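MOBA relate protein (Mycobacterium sp., PDB 2WAW) is of unknown function but carries a MobA-like NTP transferase domain of the GT-A clan, consistent with a role in nucleotidyl transfer. Local coordinates at residues A124-H137 against H167-P179. Sequence-based numbering, arbitrary orientation.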
ATOM      1  N   ALA A 124     -15.851 -11.299   0.810  1.00 21.60           N
ATOM      2  CA  ALA A 124     -14.798 -12.022   0.071  1.00 20.06           C
ATOM      3  C   ALA A 124     -13.581 -12.189   0.982  1.00 18.55           C
ATOM      4  O   ALA A 124     -13.284 -11.316   1.806  1.00 18.89           O
ATOM      5  CB  ALA A 124     -14.409 -11.299  -1.204  1.00 19.25           C
ATOM      6  N   THR A 125     -12.883 -13.309   0.841  1.00 17.57           N
ATOM      7  CA  THR A 125     -11.684 -13.567   1.639  1.00 17.78           C
ATOM      8  C   THR A 125     -10.535 -12.641   1.241  1.00 17.74           C
ATOM      9  O   THR A 125      -9.903 -12.033   2.104  1.00 16.76           O
ATOM     10  CB  THR A 125     -11.256 -15.057   1.565  1.00 18.76           C
ATOM     11  OG1 THR A 125     -12.319 -15.879   2.062  1.00 17.34           O
ATOM     12  CG2 THR A 125     -10.013 -15.309   2.392  1.00 19.98           C
ATOM     13  N   ILE A 126     -10.284 -12.536  -0.065  1.00 15.58           N
ATOM     14  CA  ILE A 126      -9.332 -11.582  -0.642  1.00 15.47           C
ATOM     15  C   ILE A 126     -10.018 -10.888  -1.811  1.00 16.46           C
ATOM     16  O   ILE A 126     -10.837 -11.494  -2.496  1.00 16.69           O
ATOM     17  CB  ILE A 126      -8.061 -12.301  -1.170  1.00 16.21           C
ATOM     18  CG1 ILE A 126      -7.306 -12.972  -0.012  1.00 17.19           C
ATOM     19  CG2 ILE A 126      -7.162 -11.342  -1.950  1.00 15.65           C
ATOM     20  CD1 ILE A 126      -6.195 -13.926  -0.442  1.00 18.57           C
ATOM     21  N   ALA A 127      -9.723  -9.612  -2.015  1.00 13.14           N
ATOM     22  CA  ALA A 127     -10.138  -8.979  -3.279  1.00 13.40           C
ATOM     23  C   ALA A 127      -8.995  -8.173  -3.856  1.00 14.86           C
ATOM     24  O   ALA A 127      -8.106  -7.723  -3.122  1.00 14.31           O
ATOM     25  CB  ALA A 127     -11.346  -8.118  -3.060  1.00 14.08           C
ATOM     26  N   VAL A 128      -9.013  -8.000  -5.174  1.00 13.35           N
ATOM     27  CA  VAL A 128      -7.943  -7.272  -5.864  1.00 13.14           C
ATOM     28  C   VAL A 128      -8.537  -6.346  -6.910  1.00 14.46           C
ATOM     29  O   VAL A 128      -9.654  -6.575  -7.375  1.00 14.64           O
ATOM     30  CB  VAL A 128      -6.920  -8.236  -6.525  1.00 13.43           C
ATOM     31  CG1 VAL A 128      -6.306  -9.170  -5.482  1.00 13.33           C
ATOM     32  CG2 VAL A 128      -7.561  -9.024  -7.683  1.00 14.62           C
ATOM     33  N   CYS A 129      -7.810  -5.290  -7.260  1.00 14.52           N
ATOM     34  CA  CYS A 129      -8.243  -4.450  -8.371  1.00 14.94           C
ATOM     35  C   CYS A 129      -7.797  -5.045  -9.695  1.00 17.60           C
ATOM     36  O   CYS A 129      -6.643  -5.459  -9.856  1.00 17.26           O
ATOM     37  CB  CYS A 129      -7.707  -3.038  -8.212  1.00 16.03           C
ATOM     38  SG  CYS A 129      -8.510  -2.154  -6.824  1.00 17.09           S
ATOM     39  N   GLU A 130      -8.722  -5.092 -10.637  1.00 14.59           N
ATOM     40  CA  GLU A 130      -8.430  -5.555 -11.972  1.00 16.88           C
ATOM     41  C   GLU A 130      -8.483  -4.370 -12.910  1.00 17.08           C
ATOM     42  O   GLU A 130      -9.557  -3.855 -13.228  1.00 16.31           O
ATOM     43  CB  GLU A 130      -9.413  -6.642 -12.407  1.00 17.91           C
ATOM     44  CG  GLU A 130      -9.090  -7.191 -13.781  1.00 19.37           C
ATOM     45  CD  GLU A 130      -9.928  -8.395 -14.133  1.00 25.71           C
ATOM     46  OE1 GLU A 130     -11.163  -8.346 -13.951  1.00 28.71           O
ATOM     47  OE2 GLU A 130      -9.347  -9.386 -14.603  1.00 35.24           O
ATOM     48  N   TYR A 131      -7.302  -3.929 -13.323  1.00 14.95           N
ATOM     49  CA  TYR A 131      -7.158  -2.799 -14.224  1.00 17.48           C
ATOM     50  C   TYR A 131      -7.203  -3.285 -15.671  1.00 17.42           C
ATOM     51  O   TYR A 131      -7.265  -4.493 -15.941  1.00 16.09           O
ATOM     52  CB  TYR A 131      -5.826  -2.125 -13.925  1.00 17.30           C
ATOM     53  CG  TYR A 131      -5.739  -1.558 -12.520  1.00 14.70           C
ATOM     54  CD1 TYR A 131      -6.192  -0.265 -12.258  1.00 15.44           C
ATOM     55  CD2 TYR A 131      -5.202  -2.296 -11.483  1.00 15.35           C
ATOM     56  CE1 TYR A 131      -6.115   0.286 -10.996  1.00 15.53           C
ATOM     57  CE2 TYR A 131      -5.118  -1.760 -10.197  1.00 14.45           C
ATOM     58  CZ  TYR A 131      -5.578  -0.462  -9.964  1.00 14.54           C
ATOM     59  OH  TYR A 131      -5.516   0.125  -8.728  1.00 17.14           O
ATOM     60  N   ALA A 132      -7.188  -2.339 -16.607  1.00 17.43           N
ATOM     61  CA  ALA A 132      -7.251  -2.656 -18.027  1.00 19.99           C
ATOM     62  C   ALA A 132      -6.080  -3.547 -18.496  1.00 20.10           C
ATOM     63  O   ALA A 132      -6.239  -4.341 -19.431  1.00 22.38           O
ATOM     64  CB  ALA A 132      -7.298  -1.373 -18.820  1.00 20.03           C
ATOM     65  N   ASN A 133      -4.922  -3.421 -17.841  1.00 17.93           N
ATOM     66  CA  ASN A 133      -3.708  -4.147 -18.227  1.00 18.81           C
ATOM     67  C   ASN A 133      -3.163  -5.071 -17.139  1.00 21.96           C
ATOM     68  O   ASN A 133      -1.972  -5.395 -17.126  1.00 24.72           O
ATOM     69  CB  ASN A 133      -2.614  -3.166 -18.677  1.00 19.26           C
ATOM     70  CG  ASN A 133      -2.192  -2.198 -17.580  1.00 23.51           C
ATOM     71  OD1 ASN A 133      -2.946  -1.919 -16.644  1.00 20.39           O
ATOM     72  ND2 ASN A 133      -0.977  -1.671 -17.702  1.00 25.79           N
ATOM     73  N   GLY A 134      -4.042  -5.487 -16.232  1.00 19.33           N
ATOM     74  CA  GLY A 134      -3.702  -6.490 -15.228  1.00 20.85           C
ATOM     75  C   GLY A 134      -4.204  -6.201 -13.828  1.00 19.24           C
ATOM     76  O   GLY A 134      -4.785  -5.148 -13.575  1.00 17.62           O
ATOM     77  N   ILE A 135      -3.979  -7.158 -12.932  1.00 19.39           N
ATOM     78  CA  ILE A 135      -4.315  -7.079 -11.507  0.50 19.33           C
ATOM     79  C   ILE A 135      -3.281  -6.228 -10.779  1.00 18.29           C
ATOM     80  O   ILE A 135      -2.089  -6.290 -11.117  1.00 20.62           O
ATOM     81  CB  ILE A 135      -4.307  -8.511 -10.893  0.50 19.99           C
ATOM     82  CG1 ILE A 135      -5.436  -9.375 -11.485  0.50 21.33           C
ATOM     83  CG2 ILE A 135      -4.330  -8.495  -9.354  0.50 19.70           C
ATOM     84  CD1 ILE A 135      -6.825  -8.818 -11.290  0.50 17.64           C
ATOM     85  N   GLY A 136      -3.705  -5.476  -9.776  1.00 16.67           N
ATOM     86  CA  GLY A 136      -2.740  -4.743  -8.970  1.00 15.61           C
ATOM     87  C   GLY A 136      -3.342  -4.179  -7.709  1.00 15.93           C
ATOM     88  O   GLY A 136      -4.543  -4.325  -7.445  1.00 16.37           O
ATOM     89  N   HIS A 137      -2.477  -3.544  -6.923  1.00 16.95           N
ATOM     90  CA  HIS A 137      -2.903  -2.834  -5.720  1.00 16.92           C
ATOM     91  C   HIS A 137      -3.915  -1.754  -6.055  1.00 16.55           C
ATOM     92  O   HIS A 137      -3.933  -1.242  -7.187  1.00 15.93           O
ATOM     93  CB  HIS A 137      -1.695  -2.184  -5.023  1.00 16.73           C
ATOM     94  CG  HIS A 137      -0.743  -3.162  -4.405  1.00 16.40           C
ATOM     95  ND1 HIS A 137       0.295  -3.736  -5.113  1.00 23.84           N
ATOM     96  CD2 HIS A 137      -0.666  -3.662  -3.148  1.00 18.16           C
ATOM     97  CE1 HIS A 137       0.966  -4.551  -4.316  1.00 23.35           C
ATOM     98  NE2 HIS A 137       0.409  -4.522  -3.120  1.00 21.32           N
ATOM     99  N   HIS A 167      -7.920 -19.620  -1.380  1.00 21.54           N
ATOM    100  CA  HIS A 167      -8.895 -18.638  -0.907  1.00 20.17           C
ATOM    101  C   HIS A 167      -9.626 -18.000  -2.069  1.00 18.73           C
ATOM    102  O   HIS A 167      -9.060 -17.868  -3.160  1.00 18.01           O
ATOM    103  CB  HIS A 167      -8.200 -17.541  -0.099  1.00 22.81           C
ATOM    104  CG  HIS A 167      -7.404 -18.056   1.063  1.00 30.27           C
ATOM    105  ND1 HIS A 167      -6.026 -18.019   1.095  1.00 35.24           N
ATOM    106  CD2 HIS A 167      -7.791 -18.610   2.238  1.00 37.02           C
ATOM    107  CE1 HIS A 167      -5.597 -18.527   2.238  1.00 37.58           C
ATOM    108  NE2 HIS A 167      -6.648 -18.892   2.950  1.00 39.93           N
ATOM    109  N   GLY A 168     -10.875 -17.605  -1.833  1.00 17.74           N
ATOM    110  CA  GLY A 168     -11.638 -16.852  -2.825  1.00 15.81           C
ATOM    111  C   GLY A 168     -10.956 -15.521  -3.062  1.00 16.99           C
ATOM    112  O   GLY A 168     -10.522 -14.853  -2.114  1.00 18.06           O
ATOM    113  N   VAL A 169     -10.834 -15.160  -4.333  1.00 15.33           N
ATOM    114  CA  VAL A 169     -10.212 -13.906  -4.728  1.00 16.18           C
ATOM    115  C   VAL A 169     -11.148 -13.174  -5.660  1.00 15.65           C
ATOM    116  O   VAL A 169     -11.362 -13.593  -6.819  1.00 15.56           O
ATOM    117  CB  VAL A 169      -8.842 -14.136  -5.407  1.00 16.46           C
ATOM    118  CG1 VAL A 169      -8.254 -12.809  -5.920  1.00 20.71           C
ATOM    119  CG2 VAL A 169      -7.872 -14.822  -4.450  1.00 17.97           C
ATOM    120  N   ARG A 170     -11.700 -12.069  -5.175  1.00 13.77           N
ATOM    121  CA  ARG A 170     -12.648 -11.321  -5.987  1.00 13.44           C
ATOM    122  C   ARG A 170     -11.942 -10.234  -6.788  1.00 14.96           C
ATOM    123  O   ARG A 170     -11.227  -9.418  -6.213  1.00 17.40           O
ATOM    124  CB  ARG A 170     -13.710 -10.717  -5.099  1.00 14.07           C
ATOM    125  CG  ARG A 170     -14.926 -10.310  -5.836  1.00 14.96           C
ATOM    126  CD  ARG A 170     -16.052  -9.988  -4.878  1.00 15.25           C
ATOM    127  NE  ARG A 170     -17.295  -9.869  -5.620  1.00 21.01           N
ATOM    128  CZ  ARG A 170     -18.471  -9.549  -5.085  1.00 22.31           C
ATOM    129  NH1 ARG A 170     -18.576  -9.250  -3.798  1.00 21.96           N
ATOM    130  NH2 ARG A 170     -19.537  -9.494  -5.864  1.00 22.29           N
ATOM    131  N   ARG A 171     -12.171 -10.205  -8.104  1.00 14.27           N
ATOM    132  CA  ARG A 171     -11.559  -9.181  -8.970  1.00 16.92           C
ATOM    133  C   ARG A 171     -12.514  -8.005  -9.153  1.00 18.01           C
ATOM    134  O   ARG A 171     -13.612  -8.175  -9.673  1.00 19.60           O
ATOM    135  CB  ARG A 171     -11.168  -9.790 -10.328  1.00 16.67           C
ATOM    136  CG  ARG A 171      -9.990 -10.751 -10.289  1.00 18.42           C
ATOM    137  CD  ARG A 171      -9.834 -11.502 -11.615  1.00 21.41           C
ATOM    138  NE  ARG A 171      -8.614 -12.302 -11.620  1.00 33.34           N
ATOM    139  CZ  ARG A 171      -7.660 -12.227 -12.540  1.00 38.04           C
ATOM    140  NH1 ARG A 171      -7.775 -11.398 -13.576  1.00 43.56           N
ATOM    141  NH2 ARG A 171      -6.593 -13.002 -12.433  1.00 38.61           N
ATOM    142  N   ILE A 172     -12.092  -6.819  -8.719  1.00 14.79           N
ATOM    143  CA  ILE A 172     -12.919  -5.620  -8.801  1.00 15.58           C
ATOM    144  C   ILE A 172     -12.381  -4.757  -9.938  1.00 16.35           C
ATOM    145  O   ILE A 172     -11.248  -4.272  -9.869  1.00 15.45           O
ATOM    146  CB  ILE A 172     -12.888  -4.806  -7.480  1.00 17.08           C
ATOM    147  CG1 ILE A 172     -13.204  -5.689  -6.247  1.00 19.43           C
ATOM    148  CG2 ILE A 172     -13.830  -3.610  -7.581  1.00 18.88           C
ATOM    149  CD1 ILE A 172     -14.507  -6.451  -6.333  1.00 20.64           C
ATOM    150  N   ARG A 173     -13.190  -4.562 -10.970  1.00 15.60           N
ATOM    151  CA  ARG A 173     -12.764  -3.824 -12.157  0.50 17.00           C
ATOM    152  C   ARG A 173     -12.560  -2.337 -11.854  1.00 17.31           C
ATOM    153  O   ARG A 173     -13.402  -1.705 -11.202  1.00 17.39           O
ATOM    154  CB  ARG A 173     -13.791  -3.998 -13.280  0.50 17.44           C
ATOM    155  CG  ARG A 173     -13.463  -3.252 -14.570  0.50 19.94           C
ATOM    156  CD  ARG A 173     -12.599  -4.070 -15.523  0.50 30.67           C
ATOM    157  NE  ARG A 173     -12.252  -3.306 -16.723  0.50 31.81           N
ATOM    158  CZ  ARG A 173     -11.142  -2.584 -16.860  0.50 30.85           C
ATOM    159  NH1 ARG A 173     -10.256  -2.536 -15.878  0.50 30.26           N
ATOM    160  NH2 ARG A 173     -10.915  -1.916 -17.985  0.50 29.81           N
ATOM    161  N   VAL A 174     -11.438  -1.792 -12.331  1.00 16.85           N
ATOM    162  CA  VAL A 174     -11.126  -0.361 -12.258  1.00 17.91           C
ATOM    163  C   VAL A 174     -10.825   0.105 -13.694  1.00 18.01           C
ATOM    164  O   VAL A 174     -10.035  -0.519 -14.401  1.00 18.38           O
ATOM    165  CB  VAL A 174      -9.907  -0.095 -11.332  1.00 17.40           C
ATOM    166  CG1 VAL A 174      -9.560   1.408 -11.285  1.00 20.29           C
ATOM    167  CG2 VAL A 174     -10.196  -0.614  -9.930  1.00 18.96           C
ATOM    168  N   ASP A 175     -11.469   1.188 -14.128  1.00 18.56           N
ATOM    169  CA  ASP A 175     -11.339   1.677 -15.505  1.00 20.82           C
ATOM    170  C   ASP A 175     -10.106   2.577 -15.596  1.00 22.29           C
ATOM    171  O   ASP A 175     -10.211   3.809 -15.753  1.00 23.74           O
ATOM    172  CB  ASP A 175     -12.609   2.432 -15.920  1.00 21.39           C
ATOM    173  CG  ASP A 175     -12.681   2.712 -17.424  1.00 27.51           C
ATOM    174  OD1 ASP A 175     -11.913   2.113 -18.208  1.00 29.95           O
ATOM    175  OD2 ASP A 175     -13.527   3.538 -17.814  1.00 32.34           O
ATOM    176  N   ALA A 176      -8.942   1.941 -15.483  1.00 21.77           N
ATOM    177  CA  ALA A 176      -7.637   2.597 -15.518  1.00 20.83           C
ATOM    178  C   ALA A 176      -6.590   1.520 -15.758  1.00 18.20           C
ATOM    179  O   ALA A 176      -6.906   0.328 -15.688  1.00 18.82           O
ATOM    180  CB  ALA A 176      -7.376   3.308 -14.178  1.00 21.93           C
ATOM    181  N   ASP A 177      -5.348   1.928 -16.029  1.00 20.49           N
ATOM    182  CA  ASP A 177      -4.201   1.011 -16.008  1.00 19.60           C
ATOM    183  C   ASP A 177      -3.650   0.840 -14.590  1.00 19.33           C
ATOM    184  O   ASP A 177      -3.883   1.686 -13.729  1.00 21.89           O
ATOM    185  CB  ASP A 177      -3.081   1.511 -16.922  1.00 21.70           C
ATOM    186  CG  ASP A 177      -3.432   1.385 -18.399  1.00 25.17           C
ATOM    187  OD1 ASP A 177      -4.374   0.636 -18.737  1.00 29.28           O
ATOM    188  OD2 ASP A 177      -2.745   2.027 -19.223  1.00 28.34           O
ATOM    189  N   VAL A 178      -2.905  -0.242 -14.367  1.00 19.00           N
ATOM    190  CA  VAL A 178      -2.219  -0.477 -13.077  1.00 19.72           C
ATOM    191  C   VAL A 178      -1.422   0.784 -12.708  1.00 22.05           C
ATOM    192  O   VAL A 178      -0.726   1.350 -13.567  1.00 20.69           O
ATOM    193  CB  VAL A 178      -1.274  -1.715 -13.151  1.00 19.47           C
ATOM    194  CG1 VAL A 178      -0.453  -1.915 -11.860  1.00 23.63           C
ATOM    195  CG2 VAL A 178      -2.062  -2.988 -13.453  1.00 18.94           C
ATOM    196  N   PRO A 179      -1.532   1.244 -11.444  1.00 23.29           N
ATOM    197  CA  PRO A 179      -0.798   2.442 -11.013  1.00 23.19           C
ATOM    198  C   PRO A 179       0.696   2.210 -11.130  1.00 20.96           C
ATOM    199  O   PRO A 179       1.164   1.083 -10.930  1.00 21.27           O
ATOM    200  CB  PRO A 179      -1.165   2.568  -9.530  1.00 25.45           C
ATOM    201  CG  PRO A 179      -1.627   1.187  -9.119  1.00 26.47           C
ATOM    202  CD  PRO A 179      -2.336   0.673 -10.346  1.00 23.98           C
TER
HETATM  203  O   HOH W   1       0.280   0.278 -15.867  1.00 24.40           O
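Tyr-131 lies beneath Val-178 and Pro-179, which share one face of its ring: Val-178 CA sits 3.9 Å from the ring centroid and Pro-179 CD 3.8 Å, both CH-pi contacts displaced toward the rim. Ala-176 O meets the ring edge, and Val-174 CG1 packs obliquely against CE1. With CG anti to its own carbonyl carbon (chi1 -63°), the tyrosine is placed so that Tyr-131 OH donates to His-137 O at 2.6 Å, in the carbonyl plane and on a lone pair, a bond that fixes the far end of the ring. In the type I turn that Tyr-131 opens, Asn-133 OD1 takes the Val-178 N-H, N to OD1 2.8 Å, likewise on an in-plane lone pair, while a water joins its ND2 to Val-178 O.

On the N-terminal side of this turn, strand 169-173 pairs in parallel with strand 126-131 as an edge strand of the mixed seven-stranded sheet of the MobA-like domain; the backbone hydrogen bonds begin with Ile-126 N donating to Gly-168 O and end with Val-174 N donating to Glu-130 O. On the face bearing Ile-126 and Val-128, where helix 158-163 packs, the Glu-130 carboxylate reaches Arg-171. In this salt bridge Arg-171 NH1 lies 2.8 Å from Glu-130 OE2, which it meets from above the carboxylate plane while the acceptor stays in the guanidinium plane; the two groups are turned 73° apart. On the reverse face Val-174 CG2 touches Cys-129 SG, with Ala-113 of helix 111-121 also against the valine.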